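Local coordinates for iron transport multicopper oxidase FET3 (Saccharomyces cerevisiae, PDB 1ZPU), which oxidises iron(II) to iron(III) at the cell surface with four copper ions and dioxygen, feeding high-affinity iron uptake, and also oxidises cuprous copper, at residues A[315-320]-A[381-386]; A[402-407]-A[448-453]; A[43-48]-A[90-95]; A[58-63]-A[71-76]. All coordinates share one frame; numbering follows the deposited sequence.

Interaction 1 of 4, residues A[315-320]-A[381-386]; sequences DHVITV and EIVLNN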
loop_
_atom_site.group_PDB
_atom_site.type_symbol
_atom_site.label_atom_id
_atom_site.label_comp_id
_atom_site.label_asym_id
_atom_site.label_seq_id
_atom_site.Cartn_x
_atom_site.Cartn_y
_atom_site.Cartn_z
ATOM N N ASP A 315 23.075 -4.472 10.450
ATOM C CA ASP A 315 24.173 -3.539 10.210
ATOM C C ASP A 315 23.716 -2.096 10.361
ATOM O O ASP A 315 24.513 -1.198 10.640
ATOM C CB ASP A 315 24.729 -3.745 8.807
ATOM C CG ASP A 315 25.274 -5.137 8.603
ATOM O OD1 ASP A 315 26.186 -5.531 9.363
ATOM O OD2 ASP A 315 24.788 -5.835 7.691
ATOM N N HIS A 316 22.422 -1.888 10.180
ATOM C CA HIS A 316 21.849 -0.568 10.140
ATOM C C HIS A 316 20.490 -0.631 10.827
ATOM O O HIS A 316 19.587 -1.331 10.358
ATOM C CB HIS A 316 21.688 -0.149 8.673
ATOM C CG HIS A 316 21.459 1.314 8.471
ATOM N ND1 HIS A 316 21.076 2.162 9.489
ATOM C CD2 HIS A 316 21.522 2.075 7.356
ATOM C CE1 HIS A 316 20.931 3.385 9.014
ATOM N NE2 HIS A 316 21.192 3.358 7.719
ATOM N N VAL A 317 20.348 0.083 11.944
ATOM C CA VAL A 317 19.058 0.164 12.646
ATOM C C VAL A 317 18.436 1.541 12.482
ATOM O O VAL A 317 19.040 2.556 12.822
ATOM C CB VAL A 317 19.167 -0.203 14.146
ATOM C CG1 VAL A 317 17.800 -0.114 14.826
ATOM C CG2 VAL A 317 19.736 -1.595 14.306
ATOM N N ILE A 318 17.227 1.561 11.938
ATOM C CA ILE A 318 16.432 2.780 11.835
ATOM C C ILE A 318 15.306 2.725 12.885
ATOM O O ILE A 318 14.438 1.856 12.817
ATOM C CB ILE A 318 15.843 2.934 10.401
ATOM C CG1 ILE A 318 16.966 2.918 9.362
ATOM C CG2 ILE A 318 15.003 4.196 10.278
ATOM C CD1 ILE A 318 16.509 2.701 7.944
ATOM N N THR A 319 15.333 3.630 13.862
ATOM C CA THR A 319 14.276 3.700 14.867
ATOM C C THR A 319 13.416 4.939 14.645
ATOM O O THR A 319 13.899 6.062 14.688
ATOM C CB THR A 319 14.830 3.667 16.314
ATOM O OG1 THR A 319 15.538 2.443 16.520
ATOM C CG2 THR A 319 13.706 3.747 17.340
ATOM N N VAL A 320 12.133 4.729 14.395
ATOM C CA VAL A 320 11.228 5.845 14.184
ATOM C C VAL A 320 10.016 5.785 15.105
ATOM O O VAL A 320 9.407 4.729 15.287
ATOM C CB VAL A 320 10.782 5.966 12.699
ATOM C CG1 VAL A 320 11.976 6.253 11.805
ATOM C CG2 VAL A 320 10.072 4.713 12.238
ATOM N N GLU A 381 17.341 -2.997 9.734
ATOM C CA GLU A 381 16.248 -3.218 10.657
ATOM C C GLU A 381 15.515 -1.903 10.893
ATOM O O GLU A 381 16.130 -0.886 11.234
ATOM C CB GLU A 381 16.781 -3.800 11.967
ATOM C CG GLU A 381 15.834 -3.733 13.151
ATOM C CD GLU A 381 16.386 -4.447 14.380
ATOM O OE1 GLU A 381 16.459 -5.699 14.363
ATOM O OE2 GLU A 381 16.743 -3.765 15.372
ATOM N N ILE A 382 14.200 -1.928 10.690
ATOM C CA ILE A 382 13.346 -0.784 10.986
ATOM C C ILE A 382 12.595 -1.052 12.283
ATOM O O ILE A 382 11.863 -2.025 12.409
ATOM C CB ILE A 382 12.363 -0.468 9.828
ATOM C CG1 ILE A 382 13.122 0.104 8.639
ATOM C CG2 ILE A 382 11.320 0.545 10.254
ATOM C CD1 ILE A 382 12.347 0.070 7.337
ATOM N N VAL A 383 12.808 -0.187 13.257
ATOM C CA VAL A 383 12.075 -0.237 14.508
ATOM C C VAL A 383 11.044 0.882 14.481
ATOM O O VAL A 383 11.388 2.060 14.377
ATOM C CB VAL A 383 13.005 -0.064 15.743
ATOM C CG1 VAL A 383 12.199 -0.126 17.036
ATOM C CG2 VAL A 383 14.106 -1.119 15.747
ATOM N N LEU A 384 9.776 0.508 14.565
ATOM C CA LEU A 384 8.713 1.478 14.524
ATOM C C LEU A 384 7.947 1.466 15.840
ATOM O O LEU A 384 7.401 0.438 16.237
ATOM C CB LEU A 384 7.804 1.206 13.322
ATOM C CG LEU A 384 6.695 2.218 13.014
ATOM C CD1 LEU A 384 6.583 2.434 11.531
ATOM C CD2 LEU A 384 5.369 1.785 13.579
ATOM N N ASN A 385 7.933 2.617 16.508
ATOM C CA ASN A 385 7.227 2.805 17.774
ATOM C C ASN A 385 6.003 3.724 17.622
ATOM O O ASN A 385 6.146 4.942 17.479
ATOM C CB ASN A 385 8.176 3.389 18.821
ATOM C CG ASN A 385 9.405 2.538 19.036
ATOM O OD1 ASN A 385 9.306 1.336 19.274
ATOM N ND2 ASN A 385 10.575 3.159 18.962
ATOM N N ASN A 386 4.805 3.141 17.655
ATOM C CA ASN A 386 3.568 3.917 17.571
ATOM C C ASN A 386 3.268 4.677 18.851
ATOM O O ASN A 386 2.997 4.084 19.895
ATOM C CB ASN A 386 2.369 3.036 17.218
ATOM C CG ASN A 386 1.151 3.849 16.794
ATOM O OD1 ASN A 386 1.271 5.014 16.424
ATOM N ND2 ASN A 386 -0.027 3.237 16.851
#

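Interaction 2 of 4, residues A[402-407]-A[448-453]; sequences QTIQRD and VIRFKA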
loop_
_atom_site.group_PDB
_atom_site.type_symbol
_atom_site.label_atom_id
_atom_site.label_comp_id
_atom_site.label_asym_id
_atom_site.label_seq_id
_atom_site.Cartn_x
_atom_site.Cartn_y
_atom_site.Cartn_z
ATOM N N GLN A 402 11.079 -9.248 6.579
ATOM C CA GLN A 402 10.816 -10.222 7.642
ATOM C C GLN A 402 10.191 -9.516 8.839
ATOM O O GLN A 402 10.747 -8.540 9.348
ATOM C CB GLN A 402 12.106 -10.927 8.095
ATOM C CG GLN A 402 12.871 -11.612 6.976
ATOM C CD GLN A 402 13.979 -12.538 7.463
ATOM O OE1 GLN A 402 14.536 -12.354 8.547
ATOM N NE2 GLN A 402 14.319 -13.541 6.640
ATOM N N THR A 403 9.038 -10.005 9.287
ATOM C CA THR A 403 8.386 -9.474 10.473
ATOM C C THR A 403 8.858 -10.259 11.673
ATOM O O THR A 403 8.458 -11.411 11.864
ATOM C CB THR A 403 6.862 -9.618 10.383
ATOM O OG1 THR A 403 6.389 -9.027 9.165
ATOM C CG2 THR A 403 6.200 -8.923 11.553
ATOM N N ILE A 404 9.705 -9.647 12.490
ATOM C CA ILE A 404 10.307 -10.371 13.617
ATOM C C ILE A 404 9.685 -10.039 14.984
ATOM O O ILE A 404 9.766 -10.844 15.919
ATOM C CB ILE A 404 11.841 -10.229 13.648
ATOM C CG1 ILE A 404 12.245 -8.804 13.992
ATOM C CG2 ILE A 404 12.439 -10.639 12.307
ATOM C CD1 ILE A 404 13.640 -8.707 14.496
ATOM N N GLN A 405 9.078 -8.857 15.098
ATOM C CA GLN A 405 8.224 -8.514 16.249
ATOM C C GLN A 405 7.100 -7.574 15.847
ATOM O O GLN A 405 7.304 -6.642 15.071
ATOM C CB GLN A 405 9.015 -7.896 17.415
ATOM C CG GLN A 405 8.105 -7.351 18.531
ATOM C CD GLN A 405 8.807 -7.119 19.861
ATOM O OE1 GLN A 405 9.427 -8.027 20.428
ATOM N NE2 GLN A 405 8.680 -5.904 20.382
ATOM N N ARG A 406 5.911 -7.840 16.377
ATOM C CA ARG A 406 4.783 -6.941 16.252
ATOM C C ARG A 406 3.946 -7.028 17.524
ATOM O O ARG A 406 3.070 -7.889 17.650
ATOM C CB ARG A 406 3.937 -7.298 15.037
ATOM C CG ARG A 406 2.772 -6.346 14.866
ATOM C CD ARG A 406 1.505 -7.110 14.657
ATOM N NE ARG A 406 1.061 -6.916 13.300
ATOM C CZ ARG A 406 0.481 -7.838 12.549
ATOM N NH1 ARG A 406 0.271 -9.060 13.027
ATOM N NH2 ARG A 406 0.117 -7.520 11.298
ATOM N N ASP A 407 4.213 -6.120 18.456
ATOM C CA ASP A 407 3.674 -6.208 19.815
ATOM C C ASP A 407 2.136 -6.066 19.860
ATOM O O ASP A 407 1.515 -5.641 18.879
ATOM C CB ASP A 407 4.389 -5.183 20.714
ATOM C CG ASP A 407 4.457 -5.608 22.178
ATOM O OD1 ASP A 407 3.879 -6.647 22.560
ATOM O OD2 ASP A 407 5.099 -4.880 22.967
ATOM N N VAL A 448 9.059 -4.596 14.578
ATOM C CA VAL A 448 10.428 -4.640 14.087
ATOM C C VAL A 448 10.463 -5.518 12.848
ATOM O O VAL A 448 10.014 -6.669 12.866
ATOM C CB VAL A 448 11.426 -5.169 15.144
ATOM C CG1 VAL A 448 12.845 -5.074 14.626
ATOM C CG2 VAL A 448 11.320 -4.396 16.428
ATOM N N ILE A 449 10.987 -4.951 11.768
ATOM C CA ILE A 449 11.139 -5.666 10.514
ATOM C C ILE A 449 12.590 -5.640 10.088
ATOM O O ILE A 449 13.323 -4.713 10.429
ATOM C CB ILE A 449 10.265 -5.072 9.393
ATOM C CG1 ILE A 449 10.575 -3.583 9.194
ATOM C CG2 ILE A 449 8.804 -5.279 9.705
ATOM C CD1 ILE A 449 9.944 -2.988 7.939
ATOM N N ARG A 450 12.997 -6.671 9.352
ATOM C CA ARG A 450 14.353 -6.776 8.825
ATOM C C ARG A 450 14.349 -7.207 7.369
ATOM O O ARG A 450 13.511 -8.012 6.948
ATOM C CB ARG A 450 15.180 -7.762 9.646
ATOM C CG ARG A 450 15.666 -7.201 10.947
ATOM C CD ARG A 450 16.659 -8.134 11.566
ATOM N NE ARG A 450 16.600 -8.026 13.014
ATOM C CZ ARG A 450 17.178 -8.865 13.859
ATOM N NH1 ARG A 450 17.883 -9.894 13.409
ATOM N NH2 ARG A 450 17.048 -8.672 15.159
ATOM N N PHE A 451 15.297 -6.662 6.612
ATOM C CA PHE A 451 15.492 -7.017 5.207
ATOM C C PHE A 451 16.929 -6.741 4.784
ATOM O O PHE A 451 17.613 -5.942 5.412
ATOM C CB PHE A 451 14.499 -6.271 4.294
ATOM C CG PHE A 451 14.743 -4.783 4.199
ATOM C CD1 PHE A 451 15.422 -4.247 3.113
ATOM C CD2 PHE A 451 14.277 -3.922 5.183
ATOM C CE1 PHE A 451 15.638 -2.883 3.021
ATOM C CE2 PHE A 451 14.483 -2.559 5.091
ATOM C CZ PHE A 451 15.163 -2.038 4.013
ATOM N N LYS A 452 17.373 -7.402 3.718
ATOM C CA LYS A 452 18.705 -7.204 3.159
ATOM C C LYS A 452 18.670 -6.129 2.079
ATOM O O LYS A 452 17.805 -6.147 1.214
ATOM C CB LYS A 452 19.208 -8.518 2.560
ATOM C CG LYS A 452 20.707 -8.565 2.325
ATOM C CD LYS A 452 21.077 -9.774 1.500
ATOM C CE LYS A 452 22.568 -9.919 1.399
ATOM N NZ LYS A 452 22.897 -11.142 0.635
ATOM N N ALA A 453 19.605 -5.192 2.122
ATOM C CA ALA A 453 19.699 -4.194 1.062
ATOM C C ALA A 453 20.388 -4.799 -0.163
ATOM O O ALA A 453 21.578 -4.582 -0.409
ATOM C CB ALA A 453 20.420 -2.954 1.550
#

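Interaction 3 of 4, residues A[43-48]-A[90-95]; sequences RVQIYL and LYNFTV. With NAG (2-acetamido-2-deoxy-beta-D-glucopyranose), chain K.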
loop_
_atom_site.group_PDB
_atom_site.type_symbol
_atom_site.label_atom_id
_atom_site.label_comp_id
_atom_site.label_asym_id
_atom_site.label_seq_id
_atom_site.Cartn_x
_atom_site.Cartn_y
_atom_site.Cartn_z
ATOM N N ARG A 43 7.351 -8.799 -19.851
ATOM C CA ARG A 43 7.561 -7.360 -19.881
ATOM C C ARG A 43 6.209 -6.652 -19.916
ATOM O O ARG A 43 5.324 -7.024 -20.674
ATOM C CB ARG A 43 8.415 -6.955 -21.086
ATOM C CG ARG A 43 8.714 -5.464 -21.152
ATOM C CD ARG A 43 9.727 -5.106 -22.234
ATOM N NE ARG A 43 11.058 -5.650 -21.967
ATOM C CZ ARG A 43 11.935 -5.132 -21.110
ATOM N NH1 ARG A 43 11.635 -4.043 -20.418
ATOM N NH2 ARG A 43 13.120 -5.707 -20.950
ATOM N N VAL A 44 6.056 -5.636 -19.077
ATOM C CA VAL A 44 4.845 -4.817 -19.065
ATOM C C VAL A 44 5.200 -3.398 -19.476
ATOM O O VAL A 44 6.067 -2.767 -18.868
ATOM C CB VAL A 44 4.133 -4.803 -17.669
ATOM C CG1 VAL A 44 2.865 -3.968 -17.715
ATOM C CG2 VAL A 44 3.797 -6.215 -17.199
ATOM N N GLN A 45 4.530 -2.915 -20.515
ATOM C CA GLN A 45 4.727 -1.554 -21.013
ATOM C C GLN A 45 3.421 -0.753 -21.003
ATOM O O GLN A 45 2.580 -0.919 -21.882
ATOM C CB GLN A 45 5.316 -1.587 -22.417
ATOM C CG GLN A 45 6.626 -2.359 -22.520
ATOM C CD GLN A 45 7.165 -2.410 -23.943
ATOM O OE1 GLN A 45 6.406 -2.359 -24.900
ATOM N NE2 GLN A 45 8.476 -2.519 -24.080
ATOM N N ILE A 46 3.260 0.115 -20.006
ATOM C CA ILE A 46 2.067 0.943 -19.901
ATOM C C ILE A 46 2.353 2.392 -20.289
ATOM O O ILE A 46 3.195 3.054 -19.685
ATOM C CB ILE A 46 1.440 0.877 -18.482
ATOM C CG1 ILE A 46 1.262 -0.577 -18.063
ATOM C CG2 ILE A 46 0.095 1.590 -18.452
ATOM C CD1 ILE A 46 0.996 -0.767 -16.647
ATOM N N TYR A 47 1.654 2.864 -21.317
ATOM C CA TYR A 47 1.652 4.270 -21.673
ATOM C C TYR A 47 0.537 4.938 -20.899
ATOM O O TYR A 47 -0.633 4.819 -21.268
ATOM C CB TYR A 47 1.383 4.453 -23.166
ATOM C CG TYR A 47 2.535 4.047 -24.034
ATOM C CD1 TYR A 47 2.578 2.783 -24.620
ATOM C CD2 TYR A 47 3.593 4.924 -24.278
ATOM C CE1 TYR A 47 3.653 2.402 -25.430
ATOM C CE2 TYR A 47 4.656 4.550 -25.077
ATOM C CZ TYR A 47 4.682 3.288 -25.651
ATOM O OH TYR A 47 5.740 2.912 -26.447
ATOM N N LEU A 48 0.882 5.628 -19.817
ATOM C CA LEU A 48 -0.123 6.365 -19.055
ATOM C C LEU A 48 -0.168 7.805 -19.543
ATOM O O LEU A 48 0.857 8.487 -19.609
ATOM C CB LEU A 48 0.164 6.329 -17.556
ATOM C CG LEU A 48 -0.994 6.280 -16.554
ATOM C CD1 LEU A 48 -0.487 6.684 -15.185
ATOM C CD2 LEU A 48 -2.183 7.130 -16.922
ATOM N N LEU A 90 5.811 6.429 -19.969
ATOM C CA LEU A 90 5.905 5.019 -20.278
ATOM C C LEU A 90 6.513 4.276 -19.105
ATOM O O LEU A 90 7.645 4.542 -18.708
ATOM C CB LEU A 90 6.712 4.789 -21.555
ATOM C CG LEU A 90 7.066 3.339 -21.908
ATOM C CD1 LEU A 90 5.827 2.453 -22.122
ATOM C CD2 LEU A 90 7.960 3.317 -23.116
ATOM N N TYR A 91 5.735 3.359 -18.543
ATOM C CA TYR A 91 6.208 2.457 -17.504
ATOM C C TYR A 91 6.623 1.155 -18.183
ATOM O O TYR A 91 5.788 0.442 -18.729
ATOM C CB TYR A 91 5.110 2.233 -16.446
ATOM C CG TYR A 91 4.844 3.452 -15.576
ATOM C CD1 TYR A 91 3.800 4.329 -15.862
ATOM C CD2 TYR A 91 5.650 3.734 -14.473
ATOM C CE1 TYR A 91 3.558 5.464 -15.067
ATOM C CE2 TYR A 91 5.417 4.859 -13.667
ATOM C CZ TYR A 91 4.372 5.723 -13.970
ATOM O OH TYR A 91 4.150 6.833 -13.169
ATOM N N ASN A 92 7.918 0.863 -18.157
ATOM C CA ASN A 92 8.488 -0.227 -18.927
ATOM C C ASN A 92 9.364 -1.052 -18.013
ATOM O O ASN A 92 10.453 -0.628 -17.646
ATOM C CB ASN A 92 9.307 0.362 -20.071
ATOM C CG ASN A 92 9.753 -0.667 -21.091
ATOM O OD1 ASN A 92 9.735 -1.880 -20.838
ATOM N ND2 ASN A 92 10.146 -0.171 -22.271
ATOM N N PHE A 93 8.876 -2.225 -17.631
ATOM C CA PHE A 93 9.561 -3.055 -16.645
ATOM C C PHE A 93 9.278 -4.532 -16.840
ATOM O O PHE A 93 8.264 -4.907 -17.417
ATOM C CB PHE A 93 9.198 -2.626 -15.219
ATOM C CG PHE A 93 7.737 -2.772 -14.883
ATOM C CD1 PHE A 93 7.260 -3.920 -14.264
ATOM C CD2 PHE A 93 6.841 -1.753 -15.159
ATOM C CE1 PHE A 93 5.904 -4.056 -13.937
ATOM C CE2 PHE A 93 5.484 -1.887 -14.836
ATOM C CZ PHE A 93 5.018 -3.038 -14.224
ATOM N N THR A 94 10.189 -5.365 -16.352
ATOM C CA THR A 94 10.011 -6.810 -16.377
ATOM C C THR A 94 9.582 -7.266 -14.999
ATOM O O THR A 94 9.566 -6.478 -14.048
ATOM C CB THR A 94 11.294 -7.536 -16.741
ATOM O OG1 THR A 94 12.308 -6.576 -17.036
ATOM C CG2 THR A 94 11.078 -8.420 -17.946
ATOM N N VAL A 95 9.234 -8.540 -14.893
ATOM C CA VAL A 95 8.701 -9.077 -13.654
ATOM C C VAL A 95 9.437 -10.387 -13.305
ATOM O O VAL A 95 8.869 -11.479 -13.292
ATOM C CB VAL A 95 7.161 -9.138 -13.773
ATOM C CG1 VAL A 95 6.597 -10.471 -13.367
ATOM C CG2 VAL A 95 6.548 -7.995 -12.978
HETATM C C1 NAG K . 11.171 -0.909 -22.963
HETATM C C2 NAG K . 11.770 -0.107 -24.123
HETATM C C3 NAG K . 12.639 -1.029 -24.966
HETATM C C4 NAG K . 13.711 -1.650 -24.082
HETATM C C5 NAG K . 13.184 -2.159 -22.735
HETATM C C6 NAG K . 14.343 -2.379 -21.761
HETATM C C7 NAG K . 9.906 0.340 -25.769
HETATM C C8 NAG K . 10.307 -0.311 -27.073
HETATM N N2 NAG K . 10.853 0.716 -24.914
HETATM O O3 NAG K . 13.281 -0.280 -25.983
HETATM O O4 NAG K . 14.329 -2.697 -24.797
HETATM O O5 NAG K . 12.259 -1.263 -22.132
HETATM O O6 NAG K . 15.318 -1.368 -21.926
HETATM O O7 NAG K . 8.724 0.554 -25.528
#

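Interaction 4 of 4, residues A[58-63]-A[71-76]; sequences SMHFHG and SMDGVP. With CU1 (copper (I) ion), chain B; CU1 (copper (I) ion), chain C.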
loop_
_atom_site.group_PDB
_atom_site.type_symbol
_atom_site.label_atom_id
_atom_site.label_comp_id
_atom_site.label_asym_id
_atom_site.label_seq_id
_atom_site.Cartn_x
_atom_site.Cartn_y
_atom_site.Cartn_z
ATOM N N SER A 58 0.370 9.678 -11.381
ATOM C CA SER A 58 1.465 8.726 -11.368
ATOM C C SER A 58 0.815 7.381 -11.228
ATOM O O SER A 58 -0.383 7.313 -10.962
ATOM C CB SER A 58 2.372 8.976 -10.181
ATOM O OG SER A 58 1.602 9.095 -9.006
ATOM N N MET A 59 1.592 6.314 -11.410
ATOM C CA MET A 59 1.095 4.959 -11.191
ATOM C C MET A 59 2.182 4.144 -10.559
ATOM O O MET A 59 3.308 4.115 -11.055
ATOM C CB MET A 59 0.674 4.307 -12.506
ATOM C CG MET A 59 -0.029 2.962 -12.351
ATOM S SD MET A 59 -1.198 2.646 -13.696
ATOM C CE MET A 59 -0.074 2.643 -15.076
ATOM N N HIS A 60 1.833 3.488 -9.458
ATOM C CA HIS A 60 2.754 2.652 -8.719
ATOM C C HIS A 60 2.252 1.224 -8.759
ATOM O O HIS A 60 1.064 0.988 -8.615
ATOM C CB HIS A 60 2.828 3.130 -7.277
ATOM C CG HIS A 60 3.464 2.145 -6.342
ATOM N ND1 HIS A 60 4.694 1.575 -6.584
ATOM C CD2 HIS A 60 3.053 1.654 -5.152
ATOM C CE1 HIS A 60 5.003 0.758 -5.596
ATOM N NE2 HIS A 60 4.028 0.794 -4.712
ATOM N N PHE A 61 3.159 0.273 -8.946
ATOM C CA PHE A 61 2.802 -1.137 -8.982
ATOM C C PHE A 61 3.213 -1.815 -7.684
ATOM O O PHE A 61 4.376 -2.163 -7.483
ATOM C CB PHE A 61 3.381 -1.784 -10.231
ATOM C CG PHE A 61 3.062 -1.016 -11.468
ATOM C CD1 PHE A 61 3.887 0.050 -11.879
ATOM C CD2 PHE A 61 1.902 -1.288 -12.185
ATOM C CE1 PHE A 61 3.572 0.798 -12.995
ATOM C CE2 PHE A 61 1.581 -0.535 -13.311
ATOM C CZ PHE A 61 2.417 0.504 -13.717
ATOM N N HIS A 62 2.230 -1.968 -6.805
ATOM C CA HIS A 62 2.447 -2.295 -5.408
ATOM C C HIS A 62 3.005 -3.685 -5.233
ATOM O O HIS A 62 2.346 -4.675 -5.564
ATOM C CB HIS A 62 1.130 -2.197 -4.644
ATOM C CG HIS A 62 1.286 -2.364 -3.168
ATOM N ND1 HIS A 62 1.009 -1.355 -2.275
ATOM C CD2 HIS A 62 1.708 -3.420 -2.430
ATOM C CE1 HIS A 62 1.248 -1.783 -1.049
ATOM N NE2 HIS A 62 1.679 -3.030 -1.115
ATOM N N GLY A 63 4.211 -3.759 -4.682
ATOM C CA GLY A 63 4.781 -5.044 -4.293
ATOM C C GLY A 63 5.886 -5.487 -5.220
ATOM O O GLY A 63 6.743 -6.278 -4.838
ATOM N N SER A 71 13.404 3.691 -11.579
ATOM C CA SER A 71 12.689 4.711 -12.329
ATOM C C SER A 71 11.207 4.375 -12.563
ATOM O O SER A 71 10.395 5.252 -12.845
ATOM C CB SER A 71 13.412 4.904 -13.671
ATOM O OG SER A 71 12.535 5.386 -14.662
ATOM N N MET A 72 10.859 3.100 -12.452
ATOM C CA MET A 72 9.527 2.647 -12.845
ATOM C C MET A 72 8.595 2.423 -11.656
ATOM O O MET A 72 7.461 1.979 -11.838
ATOM C CB MET A 72 9.599 1.363 -13.685
ATOM C CG MET A 72 10.451 1.445 -14.944
ATOM S SD MET A 72 9.827 2.642 -16.130
ATOM C CE MET A 72 11.187 2.706 -17.306
ATOM N N ASP A 73 9.065 2.742 -10.451
ATOM C CA ASP A 73 8.302 2.485 -9.230
ATOM C C ASP A 73 7.067 3.366 -9.093
ATOM O O ASP A 73 6.116 3.001 -8.404
ATOM C CB ASP A 73 9.179 2.656 -7.995
ATOM C CG ASP A 73 8.580 1.996 -6.768
ATOM O OD1 ASP A 73 8.051 0.873 -6.904
ATOM O OD2 ASP A 73 8.648 2.599 -5.677
ATOM N N GLY A 74 7.098 4.530 -9.733
ATOM C CA GLY A 74 5.929 5.407 -9.818
ATOM C C GLY A 74 5.608 6.258 -8.605
ATOM O O GLY A 74 4.453 6.544 -8.344
ATOM N N VAL A 75 6.628 6.678 -7.866
ATOM C CA VAL A 75 6.424 7.577 -6.742
ATOM C C VAL A 75 7.026 8.930 -7.095
ATOM O O VAL A 75 8.247 9.052 -7.203
ATOM C CB VAL A 75 7.047 7.041 -5.433
ATOM C CG1 VAL A 75 6.765 7.999 -4.304
ATOM C CG2 VAL A 75 6.495 5.670 -5.097
ATOM N N PRO A 76 6.165 9.937 -7.322
ATOM C CA PRO A 76 6.638 11.289 -7.588
ATOM C C PRO A 76 7.563 11.823 -6.489
ATOM O O PRO A 76 7.348 11.570 -5.303
ATOM C CB PRO A 76 5.352 12.110 -7.725
ATOM C CG PRO A 76 4.247 11.229 -7.239
ATOM C CD PRO A 76 4.700 9.824 -7.402
HETATM CU CU CU1 B . 4.396 -0.335 -3.009
HETATM CU CU CU1 C . 0.425 0.475 -2.602
#

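Interaction 1 of 4, residues A[315-320]-A[381-386]
Ile318 rests against Ile382 on the buried face of the sheet, and next to them Val320 CG2 comes 4.2 Å from Leu384 CD1. On the other face Val317 and Val383 meet obliquely, CG1 of Val317 lying 3.9 Å from CG2 of Val383. Thr319 runs alongside Val383. Its OG1, anti to the carbonyl carbon (chi1 -61°), sits 3.6 Å from Val383 CB, which puts CG2 against Asn385 ND2, the two side chains crossing at a slant. Five backbone bonds join the strands: Ile318 bonds to Glu381 and Val383, and Val320 to Val383 and Asn385, in each case the residues flanking the one opposite, as in Ile318 N to Glu381 O (2.8 Å). At the polar edge Glu381 extends beside Val317 while OE1 forms a salt bridge with Arg450, and Asn385 ND2 is hydrogen-bonded to Asp321 OD1. The parallel pair, its Leu384 face turned toward the type 1 copper ligand His392, belongs to one sheet of the Greek-key beta-sandwich of the third cupredoxin domain.

Interaction 2 of 4, residues A[402-407]-A[448-453]
Ile404 swings CG1 between its own backbone N and carbonyl carbon (chi1 69°) and then extends, which carries CD1 over one face of the Arg450 guanidinium, 3.4 Å from Arg450 NE. Arg450, straight from CG to NE and held at its NE by Glu381, crosses the isoleucine at about a right angle. The same CD1 of Ile404 lies 3.7 Å from Val448 CG1. Ile404 is also the first residue of a classic beta bulge between antiparallel strands of the third cupredoxin domain: Ile404 and Gln405 both face Val448, whose O is gripped by Ile404 N at 3.0 Å and by Gln405 N at 3.3 Å. Of the two, the Gln405 donor lies in the carbonyl plane on a lone pair. Val448 N answers by donating to Gln405 O (2.7 Å). Beyond the bulge the register is regular, and Gln402 and Arg450 exchange two backbone bonds, Gln402 N reaching Arg450 O at 2.8 Å. The Gln402 amide is fixed from outside, OE1 by Tyr311 N and NE2 by Ala309 O.

Interaction 3 of 4, residues A[43-48]-A[90-95]
Arg43 and Asn92 supply the one side-chain hydrogen bond across these antiparallel strands, Arg43 NH1 to Asn92 OD1 at 2.9 Å. The donor stands above the carbonyl plane, and the guanidinium and amide planes are 82° apart. Backbone bonds pair Val44 with Phe93 and Ile46 with Tyr91, two apiece, such as Tyr91 N to Ile46 O (2.8 Å). Two CH-pi contacts follow: Leu90 CD1 sits over the centre of the Tyr47 ring, 3.7 Å from its centroid, and Val44 CB lies over the Phe93 face nearer the rim. The sugar is covalent, Asn92 ND2 being joined to NAG C1. Bent at chi3 (-66°), Arg43 presents one face of its guanidinium to the sugar, NAG C5 lying over it toward the rim, while Gln45 NE2 comes within 3.3 Å of NAG C1. Arg43, Gln45, Tyr47, Leu90, Asn92 and Thr94 share the glycan-bearing face. The other face turns inward, where Val44 and Phe93 pack on Phe120 of strand 117-123 and Ile46 on Trp7 of strand 2-14, the neighbour of strand 43-49.

Interaction 4 of 4, residues A[58-63]-A[71-76]
Met72 begins the contact by bringing its carbonyl O to the ring edge of Phe61, 4.1 Å from CD1, beside the His-X-His motif with which the first cupredoxin domain of a multicopper oxidase contributes ligands to the trinuclear copper cluster. In that motif His60 NE2 binds the type 2 copper at 2.1 Å, joined by His395, and His62 ND1 binds a type 3 copper at 1.9 Å, joined by His105 and His464. Asp73 is the second-shell partner. Its backbone O takes the hydrogen of His60 ND1 at 2.7 Å, in the carbonyl plane and somewhat tilted from the ring (18°), a bond that helps to fix the rotation of the imidazole and so the aim of NE2 at the metal. The Asp73 carboxylate lies alongside the same ring with the two planes 81° apart. OD1 is 3.3 Å from His60 CE1, and OD2 is hydrogen-bonded to ND1 of the type 3 ligand His397, so one residue probably steadies ligands of two different coppers. Gly74, at positive phi (79°), brings its CA to 3.2 Å from Met59 O in a CA-H...O contact. Beyond Val75, Pro76 touches the serine hydroxyl of Ser58, which bonds to Thr108 OG1, through two ring carbons: Ser58 OG is 3.6 Å from Pro76 CD and 3.8 Å from Pro76 CG.

Overall arrangement
From the N terminus, interaction 3 comes first and closes the long excursion from strand 43-49 to strand 88-94. Within that excursion lies interaction 4, a short loop returning to strand 60-62. The two touch, Tyr91 OH probably hydrogen-bonded to Met59 N and Ile46 packing on Phe61, which joins the sheet of strands 43-49 and 88-94 to the segment carrying the copper ligands His60 and His62. Much later, interaction 1 closes the excursion from strand 316-326 to 379-386, and interaction 2 the one from 401-406 to 446-452. These two follow in series, without crossing, and share one sheet of the third domain, where Ile382 N probably bonds to Ile449 O. Interactions 2 and 4 stay apart, about 12 Å between nearest atoms.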